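Local coordinates for protein bifunctional dTDP-4-dehydrorhamnose 3,5-epimerase/dTDP-4-dehydrorhamnose reductase (Arabidopsis thaliana, PDB 4QQR) that catalyses the 3,5-epimerization of dTDP-4-keto-6-deoxyglucose and the NADPH-dependent reduction of the product to dTDP-beta-L-rhamnose, at residues M210-P224 and L267-S281. Residues are numbered along the deposited sequence; the frame is centred on the assembly and turned at random.
Sequences MAKRNLTGIYNFTNP and LDATKLKTEFPELMS
Helix 270-275 lies across strand 217-220 almost perpendicularly, at 94° with the axes 7.5 Å apart, and the CA atoms of Y219 and L272 come nearest, 6.5 Å apart, at the crossing. K271 runs its extended chain over one face of the Y219 ring, its CE 3.9 Å from the ring centroid in a CH-pi contact and NZ above the same face in a cation-pi contact. Its CG stands anti to the backbone N (chi1 -175°) and the chain is extended beyond it, so NZ reaches the strand and gives I218 O a hydrogen bond of 3.0 Å in the carbonyl plane. A leucine at K271 would probably leave the I218 carbonyl without this donor and the ring face without its cation. Branched L272 fills the crossing, with CD2 against Y219 and CD1 against F221. Strand 217-220 is one of the two edge strands of the parallel Rossmann-type sheet, beside strand 161-166, so the short helix packs at the sheet's margin. Just before the helix, D268 O receives ND2 of N220 (2.8 Å, nearly straight at 170°), an amide able to donate and accept: ND2 also goes to F131 O, while OD1 accepts from R165. At the helix's other end R213 can lay its flat cation on the F276 ring, the planes not far from parallel, while NH1 donates to both E275 OE2, at 2.7 Å in a salt bridge, and E275 O. Flexible M210 suits the aromatic side, its CG 3.6 Å from F276 CE2. Farther on, N223 ND2 donates to M280 O at 2.9 Å, and rigid P224 wedges between A269 and L279.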
loop_
_atom_site.group_PDB
_atom_site.type_symbol
_atom_site.label_atom_id
_atom_site.label_comp_id
_atom_site.label_asym_id
_atom_site.label_seq_id
_atom_site.Cartn_x
_atom_site.Cartn_y
_atom_site.Cartn_z
ATOM N N MET A 210 15.596 16.926 -13.705
ATOM C CA MET A 210 15.885 15.906 -12.690
ATOM C C MET A 210 16.012 14.559 -13.356
ATOM O O MET A 210 16.928 13.800 -13.050
ATOM C CB MET A 210 14.798 15.876 -11.618
ATOM C CG MET A 210 14.719 17.177 -10.819
ATOM S SD MET A 210 13.546 17.121 -9.452
ATOM C CE MET A 210 14.478 16.191 -8.243
ATOM N N ALA A 211 15.089 14.291 -14.281
ATOM C CA ALA A 211 15.160 13.137 -15.173
ATOM C C ALA A 211 16.488 13.116 -15.933
ATOM O O ALA A 211 17.204 12.113 -15.909
ATOM C CB ALA A 211 13.994 13.141 -16.144
ATOM N N LYS A 212 16.818 14.218 -16.601
ATOM C CA LYS A 212 18.076 14.297 -17.330
ATOM C C LYS A 212 19.286 13.967 -16.442
ATOM O O LYS A 212 20.252 13.381 -16.913
ATOM C CB LYS A 212 18.235 15.665 -17.992
ATOM C CG LYS A 212 17.347 15.895 -19.237
ATOM C CD LYS A 212 17.420 17.353 -19.697
ATOM C CE LYS A 212 16.874 17.531 -21.106
ATOM N NZ LYS A 212 16.506 18.965 -21.435
ATOM N N ARG A 213 19.212 14.310 -15.155
ATOM C CA ARG A 213 20.315 14.077 -14.232
ATOM C C ARG A 213 20.200 12.745 -13.530
ATOM O O ARG A 213 20.956 12.463 -12.605
ATOM C CB ARG A 213 20.360 15.165 -13.177
ATOM C CG ARG A 213 20.587 16.528 -13.740
ATOM C CD ARG A 213 20.734 17.556 -12.628
ATOM N NE ARG A 213 20.617 18.910 -13.149
ATOM C CZ ARG A 213 20.675 20.011 -12.410
ATOM N NH1 ARG A 213 20.853 19.932 -11.094
ATOM N NH2 ARG A 213 20.551 21.194 -13.001
ATOM N N ASN A 214 19.237 11.942 -13.958
ATOM C CA ASN A 214 18.944 10.659 -13.319
ATOM C C ASN A 214 18.776 10.702 -11.778
ATOM O O ASN A 214 19.291 9.839 -11.057
ATOM C CB ASN A 214 19.993 9.634 -13.741
ATOM C CG ASN A 214 20.156 9.559 -15.250
ATOM O OD1 ASN A 214 19.175 9.421 -15.986
ATOM N ND2 ASN A 214 21.394 9.670 -15.717
ATOM N N LEU A 215 18.054 11.708 -11.284
ATOM C CA LEU A 215 17.815 11.842 -9.845
ATOM C C LEU A 215 16.849 10.782 -9.321
ATOM O O LEU A 215 15.983 10.311 -10.049
ATOM C CB LEU A 215 17.300 13.243 -9.497
ATOM C CG LEU A 215 18.297 14.360 -9.781
ATOM C CD1 LEU A 215 17.784 15.690 -9.231
ATOM C CD2 LEU A 215 19.649 14.002 -9.192
ATOM N N THR A 216 17.000 10.411 -8.052
ATOM C CA THR A 216 16.150 9.372 -7.452
ATOM C C THR A 216 15.914 9.630 -5.968
ATOM O O THR A 216 16.539 10.505 -5.383
ATOM C CB THR A 216 16.726 7.945 -7.682
ATOM O OG1 THR A 216 18.158 7.975 -7.582
ATOM C CG2 THR A 216 16.355 7.444 -9.071
ATOM N N GLY A 217 15.020 8.858 -5.363
ATOM C CA GLY A 217 14.618 9.083 -3.990
ATOM C C GLY A 217 13.484 10.095 -3.925
ATOM O O GLY A 217 12.831 10.395 -4.932
ATOM N N ILE A 218 13.252 10.629 -2.733
ATOM C CA ILE A 218 12.169 11.570 -2.520
ATOM C C ILE A 218 12.669 13.019 -2.614
ATOM O O ILE A 218 13.730 13.337 -2.089
ATOM C CB ILE A 218 11.495 11.317 -1.150
ATOM C CG1 ILE A 218 10.773 9.966 -1.163
ATOM C CG2 ILE A 218 10.515 12.432 -0.802
ATOM C CD1 ILE A 218 10.332 9.462 0.221
ATOM N N TYR A 219 11.928 13.882 -3.303
ATOM C CA TYR A 219 12.180 15.318 -3.219
ATOM C C TYR A 219 10.898 16.054 -2.877
ATOM O O TYR A 219 9.878 15.884 -3.554
ATOM C CB TYR A 219 12.727 15.891 -4.528
ATOM C CG TYR A 219 14.130 15.477 -4.873
ATOM C CD1 TYR A 219 14.386 14.214 -5.398
ATOM C CD2 TYR A 219 15.204 16.347 -4.697
ATOM C CE1 TYR A 219 15.672 13.815 -5.733
ATOM C CE2 TYR A 219 16.500 15.956 -5.026
ATOM C CZ TYR A 219 16.723 14.681 -5.547
ATOM O OH TYR A 219 17.984 14.243 -5.894
ATOM N N ASN A 220 10.954 16.849 -1.811
ATOM C CA ASN A 220 9.972 17.890 -1.566
ATOM C C ASN A 220 10.014 18.781 -2.800
ATOM O O ASN A 220 11.091 19.189 -3.234
ATOM C CB ASN A 220 10.326 18.690 -0.297
ATOM C CG ASN A 220 9.967 17.956 1.008
ATOM O OD1 ASN A 220 9.151 17.027 1.035
ATOM N ND2 ASN A 220 10.567 18.401 2.098
ATOM N N PHE A 221 8.853 19.056 -3.384
ATOM C CA PHE A 221 8.793 19.672 -4.715
ATOM C C PHE A 221 7.848 20.880 -4.721
ATOM O O PHE A 221 6.988 21.028 -5.587
ATOM C CB PHE A 221 8.388 18.628 -5.785
ATOM C CG PHE A 221 8.937 18.918 -7.160
ATOM C CD1 PHE A 221 10.300 18.955 -7.378
ATOM C CD2 PHE A 221 8.094 19.165 -8.224
ATOM C CE1 PHE A 221 10.815 19.228 -8.622
ATOM C CE2 PHE A 221 8.613 19.439 -9.475
ATOM C CZ PHE A 221 9.977 19.468 -9.664
ATOM N N THR A 222 8.019 21.735 -3.721
ATOM C CA THR A 222 7.283 22.975 -3.612
ATOM C C THR A 222 8.367 24.022 -3.598
ATOM O O THR A 222 9.522 23.694 -3.356
ATOM C CB THR A 222 6.481 23.027 -2.317
ATOM O OG1 THR A 222 7.277 22.526 -1.236
ATOM C CG2 THR A 222 5.263 22.159 -2.433
ATOM N N ASN A 223 8.009 25.265 -3.898
ATOM C CA ASN A 223 8.959 26.368 -3.842
ATOM C C ASN A 223 9.327 26.625 -2.403
ATOM O O ASN A 223 8.526 26.355 -1.508
ATOM C CB ASN A 223 8.359 27.634 -4.448
ATOM C CG ASN A 223 8.147 27.515 -5.926
ATOM O OD1 ASN A 223 7.208 26.863 -6.368
ATOM N ND2 ASN A 223 9.019 28.139 -6.708
ATOM N N PRO A 224 10.553 27.110 -2.168
ATOM C CA PRO A 224 10.977 27.481 -0.810
ATOM C C PRO A 224 10.037 28.512 -0.185
ATOM O O PRO A 224 9.495 29.342 -0.903
ATOM C CB PRO A 224 12.372 28.064 -1.032
ATOM C CG PRO A 224 12.890 27.342 -2.233
ATOM C CD PRO A 224 11.688 27.069 -3.112
ATOM N N LEU A 267 7.093 22.471 3.736
ATOM C CA LEU A 267 7.988 21.406 3.282
ATOM C C LEU A 267 9.376 21.990 3.131
ATOM O O LEU A 267 9.544 22.994 2.436
ATOM C CB LEU A 267 7.526 20.853 1.929
ATOM C CG LEU A 267 6.719 19.554 1.880
ATOM C CD1 LEU A 267 5.959 19.320 3.158
ATOM C CD2 LEU A 267 5.763 19.554 0.705
ATOM N N ASP A 268 10.362 21.366 3.781
ATOM C CA ASP A 268 11.754 21.807 3.701
ATOM C C ASP A 268 12.281 21.707 2.265
ATOM O O ASP A 268 12.277 20.636 1.671
ATOM C CB ASP A 268 12.624 20.965 4.634
ATOM C CG ASP A 268 13.963 21.629 4.957
ATOM O OD1 ASP A 268 14.398 21.539 6.132
ATOM O OD2 ASP A 268 14.582 22.235 4.053
ATOM N N ALA A 269 12.751 22.823 1.717
ATOM C CA ALA A 269 13.197 22.851 0.323
ATOM C C ALA A 269 14.714 22.734 0.151
ATOM O O ALA A 269 15.223 22.847 -0.966
ATOM C CB ALA A 269 12.667 24.101 -0.395
ATOM N N THR A 270 15.426 22.498 1.248
ATOM C CA THR A 270 16.883 22.394 1.229
ATOM C C THR A 270 17.418 21.464 0.142
ATOM O O THR A 270 18.275 21.855 -0.661
ATOM C CB THR A 270 17.409 21.943 2.596
ATOM O OG1 THR A 270 16.986 22.886 3.586
ATOM C CG2 THR A 270 18.918 21.845 2.595
ATOM N N LYS A 271 16.892 20.248 0.101
ATOM C CA LYS A 271 17.363 19.261 -0.858
ATOM C C LYS A 271 17.148 19.671 -2.314
ATOM O O LYS A 271 18.040 19.491 -3.127
ATOM C CB LYS A 271 16.748 17.890 -0.572
ATOM C CG LYS A 271 17.264 16.741 -1.437
ATOM C CD LYS A 271 16.547 15.469 -1.040
ATOM C CE LYS A 271 17.037 14.251 -1.787
ATOM N NZ LYS A 271 16.526 13.016 -1.098
ATOM N N LEU A 272 15.989 20.234 -2.647
ATOM C CA LEU A 272 15.748 20.716 -4.018
ATOM C C LEU A 272 16.606 21.937 -4.361
ATOM O O LEU A 272 17.108 22.044 -5.484
ATOM C CB LEU A 272 14.268 21.054 -4.254
ATOM C CG LEU A 272 13.638 20.578 -5.566
ATOM C CD1 LEU A 272 12.916 21.692 -6.293
ATOM C CD2 LEU A 272 14.664 19.899 -6.491
ATOM N N LYS A 273 16.777 22.845 -3.395
ATOM C CA LYS A 273 17.557 24.074 -3.611
ATOM C C LYS A 273 19.041 23.795 -3.804
ATOM O O LYS A 273 19.711 24.442 -4.613
ATOM C CB LYS A 273 17.387 25.044 -2.442
ATOM C CG LYS A 273 18.056 26.399 -2.662
ATOM C CD LYS A 273 17.012 27.453 -3.009
ATOM C CE LYS A 273 17.627 28.820 -3.203
ATOM N NZ LYS A 273 18.109 28.995 -4.575
ATOM N N THR A 274 19.551 22.837 -3.034
ATOM C CA THR A 274 20.940 22.431 -3.154
ATOM C C THR A 274 21.223 21.907 -4.560
ATOM O O THR A 274 22.268 22.203 -5.137
ATOM C CB THR A 274 21.300 21.380 -2.088
ATOM O OG1 THR A 274 21.347 22.017 -0.801
ATOM C CG2 THR A 274 22.645 20.739 -2.395
ATOM N N GLU A 275 20.274 21.158 -5.114
ATOM C CA GLU A 275 20.383 20.634 -6.466
ATOM C C GLU A 275 20.006 21.673 -7.525
ATOM O O GLU A 275 20.429 21.561 -8.674
ATOM C CB GLU A 275 19.496 19.388 -6.620
ATOM C CG GLU A 275 19.662 18.647 -7.956
ATOM C CD GLU A 275 21.061 18.046 -8.127
ATOM O OE1 GLU A 275 21.568 17.461 -7.134
ATOM O OE2 GLU A 275 21.652 18.174 -9.239
ATOM N N PHE A 276 19.205 22.673 -7.146
ATOM C CA PHE A 276 18.791 23.742 -8.072
ATOM C C PHE A 276 18.843 25.140 -7.419
ATOM O O PHE A 276 17.814 25.650 -6.951
ATOM C CB PHE A 276 17.379 23.464 -8.607
ATOM C CG PHE A 276 17.295 22.246 -9.485
ATOM C CD1 PHE A 276 17.558 22.335 -10.842
ATOM C CD2 PHE A 276 16.971 21.004 -8.949
ATOM C CE1 PHE A 276 17.500 21.213 -11.643
ATOM C CE2 PHE A 276 16.909 19.879 -9.739
ATOM C CZ PHE A 276 17.173 19.977 -11.085
ATOM N N PRO A 277 20.043 25.758 -7.376
ATOM C CA PRO A 277 20.278 27.071 -6.734
ATOM C C PRO A 277 19.387 28.204 -7.278
ATOM O O PRO A 277 19.017 29.138 -6.574
ATOM C CB PRO A 277 21.749 27.364 -7.066
ATOM C CG PRO A 277 22.368 25.999 -7.295
ATOM C CD PRO A 277 21.285 25.177 -7.932
ATOM N N GLU A 278 19.056 28.099 -8.549
ATOM C CA GLU A 278 18.195 29.048 -9.230
ATOM C C GLU A 278 16.725 28.975 -8.770
ATOM O O GLU A 278 15.901 29.797 -9.182
ATOM C CB GLU A 278 18.287 28.734 -10.715
ATOM C CG GLU A 278 19.018 27.384 -10.895
ATOM C CD GLU A 278 18.644 26.660 -12.168
ATOM O OE1 GLU A 278 18.948 25.452 -12.253
ATOM O OE2 GLU A 278 18.063 27.302 -13.077
ATOM N N LEU A 279 16.385 27.990 -7.938
ATOM C CA LEU A 279 14.998 27.835 -7.480
ATOM C C LEU A 279 14.547 29.030 -6.640
ATOM O O LEU A 279 15.180 29.361 -5.640
ATOM C CB LEU A 279 14.819 26.545 -6.692
ATOM C CG LEU A 279 13.434 26.202 -6.137
ATOM C CD1 LEU A 279 12.431 26.058 -7.245
ATOM C CD2 LEU A 279 13.504 24.918 -5.354
ATOM N N MET A 280 13.449 29.663 -7.050
ATOM C CA MET A 280 12.946 30.850 -6.368
ATOM C C MET A 280 11.898 30.529 -5.304
ATOM O O MET A 280 11.240 29.483 -5.357
ATOM C CB MET A 280 12.334 31.799 -7.380
ATOM C CG MET A 280 13.164 31.979 -8.626
ATOM S SD MET A 280 12.265 33.012 -9.792
ATOM C CE MET A 280 11.867 34.414 -8.745
ATOM N N SER A 281 11.734 31.438 -4.345
ATOM C CA SER A 281 10.703 31.263 -3.329
ATOM C C SER A 281 9.324 31.599 -3.881
ATOM O O SER A 281 9.212 32.242 -4.929
ATOM C CB SER A 281 11.003 32.105 -2.097
ATOM O OG SER A 281 12.102 31.559 -1.401
#